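Local coordinates for protein chorismatase (Streptomyces hygroscopicus, PDB 4BPS) that hydrolyses chorismate to pyruvate and a dihydroxycyclohexadiene carboxylic acid used in making the immunosuppressant polyketides FK506 and FK520, at residues L133-T137 with F241-T245; T175-A179 with V225-T230. One frame throughout, in Å; residues are numbered along the deposited sequence.

Contact 1 (L133-T137 with F241-T245); sequences LLART and FISAT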
loop_
_atom_site.group_PDB
_atom_site.type_symbol
_atom_site.label_atom_id
_atom_site.label_comp_id
_atom_site.label_asym_id
_atom_site.label_seq_id
_atom_site.Cartn_x
_atom_site.Cartn_y
_atom_site.Cartn_z
ATOM N N LEU A 133 14.300 -7.612 2.259
ATOM C CA LEU A 133 13.472 -7.627 1.052
ATOM C C LEU A 133 12.143 -6.981 1.347
ATOM O O LEU A 133 11.263 -7.602 1.939
ATOM C CB LEU A 133 13.273 -9.055 0.565
ATOM C CG LEU A 133 14.546 -9.830 0.217
ATOM C CD1 LEU A 133 14.155 -11.212 -0.330
ATOM C CD2 LEU A 133 15.443 -9.111 -0.775
ATOM N N LEU A 134 11.969 -5.719 0.962
ATOM C CA LEU A 134 10.657 -5.114 1.140
ATOM C C LEU A 134 9.642 -5.780 0.211
ATOM O O LEU A 134 9.942 -6.062 -0.945
ATOM C CB LEU A 134 10.694 -3.612 0.848
ATOM C CG LEU A 134 11.371 -2.764 1.907
ATOM C CD1 LEU A 134 11.600 -1.359 1.344
ATOM C CD2 LEU A 134 10.495 -2.666 3.160
ATOM N N ALA A 135 8.450 -6.017 0.746
ATOM C CA ALA A 135 7.398 -6.755 0.055
ATOM C C ALA A 135 6.188 -5.910 -0.318
ATOM O O ALA A 135 5.468 -6.257 -1.252
ATOM C CB ALA A 135 6.914 -7.913 0.925
ATOM N N ARG A 136 5.928 -4.852 0.449
ATOM C CA ARG A 136 4.744 -4.037 0.224
ATOM C C ARG A 136 4.915 -2.774 1.043
ATOM O O ARG A 136 5.351 -2.868 2.201
ATOM C CB ARG A 136 3.469 -4.773 0.663
ATOM C CG ARG A 136 2.308 -4.678 -0.282
ATOM C CD ARG A 136 1.759 -3.264 -0.489
ATOM N NE ARG A 136 0.528 -3.265 -1.282
ATOM C CZ ARG A 136 -0.106 -2.144 -1.587
ATOM N NH1 ARG A 136 -1.234 -2.180 -2.280
ATOM N NH2 ARG A 136 0.405 -0.991 -1.210
ATOM N N THR A 137 4.602 -1.608 0.494
ATOM C CA THR A 137 4.584 -0.383 1.261
ATOM C C THR A 137 3.260 0.337 1.041
ATOM O O THR A 137 2.626 0.200 -0.007
ATOM C CB THR A 137 5.740 0.577 0.866
ATOM O OG1 THR A 137 5.588 0.983 -0.498
ATOM C CG2 THR A 137 7.095 -0.061 1.090
ATOM N N PHE A 241 0.798 -9.389 -3.999
ATOM C CA PHE A 241 0.317 -8.094 -3.524
ATOM C C PHE A 241 0.222 -7.137 -4.709
ATOM O O PHE A 241 1.218 -6.941 -5.422
ATOM C CB PHE A 241 1.299 -7.514 -2.506
ATOM C CG PHE A 241 1.496 -8.388 -1.293
ATOM C CD1 PHE A 241 0.429 -8.722 -0.478
ATOM C CD2 PHE A 241 2.742 -8.896 -0.972
ATOM C CE1 PHE A 241 0.606 -9.538 0.647
ATOM C CE2 PHE A 241 2.935 -9.710 0.152
ATOM C CZ PHE A 241 1.871 -10.006 0.971
ATOM N N ILE A 242 -0.959 -6.551 -4.933
ATOM C CA ILE A 242 -1.165 -5.659 -6.064
ATOM C C ILE A 242 -1.156 -4.223 -5.539
ATOM O O ILE A 242 -1.840 -3.907 -4.560
ATOM C CB ILE A 242 -2.480 -5.967 -6.784
ATOM C CG1 ILE A 242 -2.591 -7.462 -7.141
ATOM C CG2 ILE A 242 -2.589 -5.092 -8.040
ATOM C CD1 ILE A 242 -4.009 -7.928 -7.307
ATOM N N SER A 243 -0.386 -3.361 -6.189
ATOM C CA SER A 243 -0.340 -1.940 -5.827
ATOM C C SER A 243 -1.702 -1.292 -5.958
ATOM O O SER A 243 -2.577 -1.799 -6.672
ATOM C CB SER A 243 0.627 -1.222 -6.753
ATOM O OG SER A 243 1.933 -1.671 -6.467
ATOM N N ALA A 244 -1.864 -0.133 -5.314
ATOM C CA ALA A 244 -2.969 0.743 -5.689
ATOM C C ALA A 244 -2.844 1.001 -7.188
ATOM O O ALA A 244 -1.765 1.368 -7.675
ATOM C CB ALA A 244 -2.895 2.030 -4.914
ATOM N N THR A 245 -3.946 0.784 -7.904
ATOM C CA THR A 245 -3.967 0.773 -9.365
ATOM C C THR A 245 -4.994 1.789 -9.869
ATOM O O THR A 245 -6.142 1.770 -9.411
ATOM C CB THR A 245 -4.313 -0.646 -9.843
ATOM O OG1 THR A 245 -3.359 -1.585 -9.320
ATOM C CG2 THR A 245 -4.271 -0.722 -11.380
HETATM O O HOH W 1 -1.428 -5.326 -1.700
#
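Arg136 reaches across to Phe241 and Ile242 from a classic beta bulge, where Ala135 and Arg136 sit side by side opposite Leu194 of the next strand. The contact joins two mixed sheets of this YjgF-type fold. The two strand segments run 51° apart, with their axes 8.3 Å from each other at closest approach. CB of Arg136 points toward 241-245. Its CG packs against CB of Phe241 at 3.7 Å. The chain then bends at chi2 (-63°) and runs extended through CD to NE (chi3 -173°), which carries the guanidinium away from the ring to the carbonyl of Ile242. NE gives its hydrogen to water 1 at 2.9 Å, and this water donates to Ile242 O. NH1 of Arg136 donates to Ile242 O directly at 2.9 Å, in a bent bond tilted out of the guanidinium plane. NH2 turns back to its own strand and donates to Thr137 O at 2.8 Å, almost in that plane. It also bonds Thr180 OG1, so several acceptors fix the rotation of this buried charge. Trp138 adds a cation-pi contact. Ala135 O is buried with no polar partner; CD2 of Phe241 lies 3.8 Å from this oxygen.

Contact 2 (T175-A179 with V225-T230); sequences TMPAA and VFARAT. With 3EB (3-(2-carboxyethyl)benzoic acid), chain B.
The ring of Phe226 overlaps the aromatic ring of the bound 3-(2-carboxyethyl)benzoic acid, nearly parallel to it. Its CE1 lies 3.3 Å from CAN of the ligand. Phe226 CG sits between the backbone N and the carbonyl carbon (chi1 58°), which swings the ring away from 175-179 and into the substrate pocket. CB stays behind, 3.4 Å from CB of Ala179. CE2 of Phe226 also lies over one face of the Arg228 guanidinium, toward its rim. NH1 of Arg228 donates to OXT of the ligand carboxylate at 2.8 Å, while NH2 of Arg228 bonds Tyr215 OH. With an alanine here in place of Phe226, the ligand ring would probably lose the flat surface it lies on and the Arg228 guanidinium the ring carbon over its face. Two backbone N-H groups tie the segments. Ala227 N bonds Pro177 O at 3.1 Å. Ala178 N bonds Thr230 OG1 at 2.9 Å, and that hydroxyl is also bonded to Asn203 OD1. CG of selenomethionine Met176 touches CG2 of Val225 at 3.8 Å. Around this core, Met176 packs on Leu166 of helix 154-169 and Leu134 of strand 133-142, while Thr230 and Pro177 rest on strand 201-204.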
loop_
_atom_site.group_PDB
_atom_site.type_symbol
_atom_site.label_atom_id
_atom_site.label_comp_id
_atom_site.label_asym_id
_atom_site.label_seq_id
_atom_site.Cartn_x
_atom_site.Cartn_y
_atom_site.Cartn_z
ATOM N N THR A 175 14.085 -2.431 -6.806
ATOM C CA THR A 175 13.780 -3.302 -5.659
ATOM C C THR A 175 12.587 -2.823 -4.848
ATOM O O THR A 175 12.148 -3.541 -3.960
ATOM C CB THR A 175 14.982 -3.498 -4.720
ATOM O OG1 THR A 175 15.308 -2.264 -4.064
ATOM C CG2 THR A 175 16.187 -4.071 -5.481
HETATM N N MSE A 176 12.036 -1.643 -5.143
HETATM C CA MSE A 176 10.875 -1.207 -4.383
HETATM C C MSE A 176 9.658 -2.013 -4.808
HETATM O O MSE A 176 9.367 -2.150 -5.994
HETATM C CB MSE A 176 10.603 0.286 -4.538
HETATM C CG MSE A 176 11.738 1.205 -4.034
HETATM SE SE MSE A 176 12.284 0.894 -2.184
HETATM C CE MSE A 176 10.711 1.541 -1.333
ATOM N N PRO A 177 8.895 -2.511 -3.831
ATOM C CA PRO A 177 7.800 -3.435 -4.150
ATOM C C PRO A 177 6.498 -2.690 -4.432
ATOM O O PRO A 177 6.472 -1.468 -4.639
ATOM C CB PRO A 177 7.671 -4.270 -2.868
ATOM C CG PRO A 177 8.027 -3.269 -1.798
ATOM C CD PRO A 177 9.189 -2.496 -2.387
ATOM N N ALA A 178 5.400 -3.437 -4.432
ATOM C CA ALA A 178 4.074 -2.885 -4.565
ATOM C C ALA A 178 3.876 -1.762 -3.539
ATOM O O ALA A 178 4.384 -1.837 -2.403
ATOM C CB ALA A 178 3.046 -3.989 -4.340
ATOM N N ALA A 179 3.115 -0.750 -3.948
ATOM C CA ALA A 179 2.915 0.431 -3.115
ATOM C C ALA A 179 1.534 1.029 -3.280
ATOM O O ALA A 179 0.799 0.729 -4.239
ATOM C CB ALA A 179 3.982 1.506 -3.451
ATOM N N VAL A 225 8.329 5.969 -7.184
ATOM C CA VAL A 225 9.036 4.707 -7.371
ATOM C C VAL A 225 8.258 3.627 -6.663
ATOM O O VAL A 225 7.906 3.786 -5.497
ATOM C CB VAL A 225 10.494 4.795 -6.868
ATOM C CG1 VAL A 225 10.580 5.257 -5.393
ATOM C CG2 VAL A 225 11.219 3.482 -7.050
ATOM N N PHE A 226 7.950 2.561 -7.396
ATOM C CA PHE A 226 7.193 1.410 -6.882
ATOM C C PHE A 226 6.959 0.415 -8.009
ATOM O O PHE A 226 6.872 0.806 -9.181
ATOM C CB PHE A 226 5.834 1.793 -6.232
ATOM C CG PHE A 226 4.884 2.532 -7.139
ATOM C CD1 PHE A 226 4.894 3.923 -7.224
ATOM C CD2 PHE A 226 3.954 1.840 -7.894
ATOM C CE1 PHE A 226 4.018 4.592 -8.040
ATOM C CE2 PHE A 226 3.072 2.506 -8.720
ATOM C CZ PHE A 226 3.114 3.880 -8.809
ATOM N N ALA A 227 6.780 -0.849 -7.634
ATOM C CA ALA A 227 6.397 -1.892 -8.579
ATOM C C ALA A 227 4.883 -1.931 -8.712
ATOM O O ALA A 227 4.173 -1.444 -7.835
ATOM C CB ALA A 227 6.894 -3.237 -8.092
ATOM N N ARG A 228 4.369 -2.560 -9.771
ATOM C CA ARG A 228 2.911 -2.630 -9.972
ATOM C C ARG A 228 2.272 -3.802 -9.187
ATOM O O ARG A 228 1.064 -3.777 -8.888
ATOM C CB ARG A 228 2.571 -2.680 -11.472
ATOM C CG ARG A 228 3.130 -1.483 -12.223
ATOM C CD ARG A 228 2.484 -0.187 -11.779
ATOM N NE ARG A 228 3.199 0.962 -12.325
ATOM C CZ ARG A 228 2.708 2.198 -12.311
ATOM N NH1 ARG A 228 1.511 2.443 -11.796
ATOM N NH2 ARG A 228 3.425 3.189 -12.830
ATOM N N ALA A 229 3.074 -4.802 -8.823
ATOM C CA ALA A 229 2.660 -5.901 -7.917
ATOM C C ALA A 229 3.951 -6.555 -7.417
ATOM O O ALA A 229 5.033 -6.309 -7.992
ATOM C CB ALA A 229 1.790 -6.908 -8.654
ATOM N N THR A 230 3.849 -7.375 -6.371
ATOM C CA THR A 230 4.980 -8.128 -5.876
ATOM C C THR A 230 4.511 -9.527 -5.521
ATOM O O THR A 230 3.504 -9.684 -4.815
ATOM C CB THR A 230 5.578 -7.468 -4.608
ATOM O OG1 THR A 230 6.071 -6.164 -4.970
ATOM C CG2 THR A 230 6.706 -8.295 -4.000
HETATM C C 3EB B . 0.166 5.800 -10.504
HETATM O O 3EB B . 1.160 6.526 -10.606
HETATM C CA 3EB B . -0.997 6.158 -9.622
HETATM O OAB 3EB B . 3.468 7.065 -4.981
HETATM O OAD 3EB B . 3.453 5.164 -3.837
HETATM C CAE 3EB B . -0.083 4.379 -7.324
HETATM C CAF 3EB B . 0.590 3.533 -6.450
HETATM C CAG 3EB B . 0.212 5.742 -7.358
HETATM C CAH 3EB B . 1.555 4.034 -5.593
HETATM C CAL 3EB B . 2.988 5.934 -4.760
HETATM C CAM 3EB B . 1.202 6.226 -6.502
HETATM C CAN 3EB B . 1.892 5.383 -5.631
HETATM O OXT 3EB B . 0.030 4.717 -11.192
HETATM C C2 3EB B . -0.541 6.711 -8.256
#

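After the N-terminal strands and helix 112-129, the chain lays down 133-137. It passes through helix 154-169 and reaches 175-179, which leads into strand 178-184, the parallel neighbour of strand 133-142. After 45 more residues, 225-230 returns to 175-179 and closes contact 2. The chain then turns back as strand 239-249, antiparallel to 229-232, and 241-245 closes contact 1. Contact 2 is therefore nested within the 103-residue loop of contact 1. Both tie the six-stranded sheet to the seven-stranded one. They meet directly where Ser243 OG bonds Ala227 O at 2.6 Å and Phe241 O bonds Thr230 N. Ala179 and Ala244, one from each contact, share a backbone hydrogen bond and both line the ligand pocket.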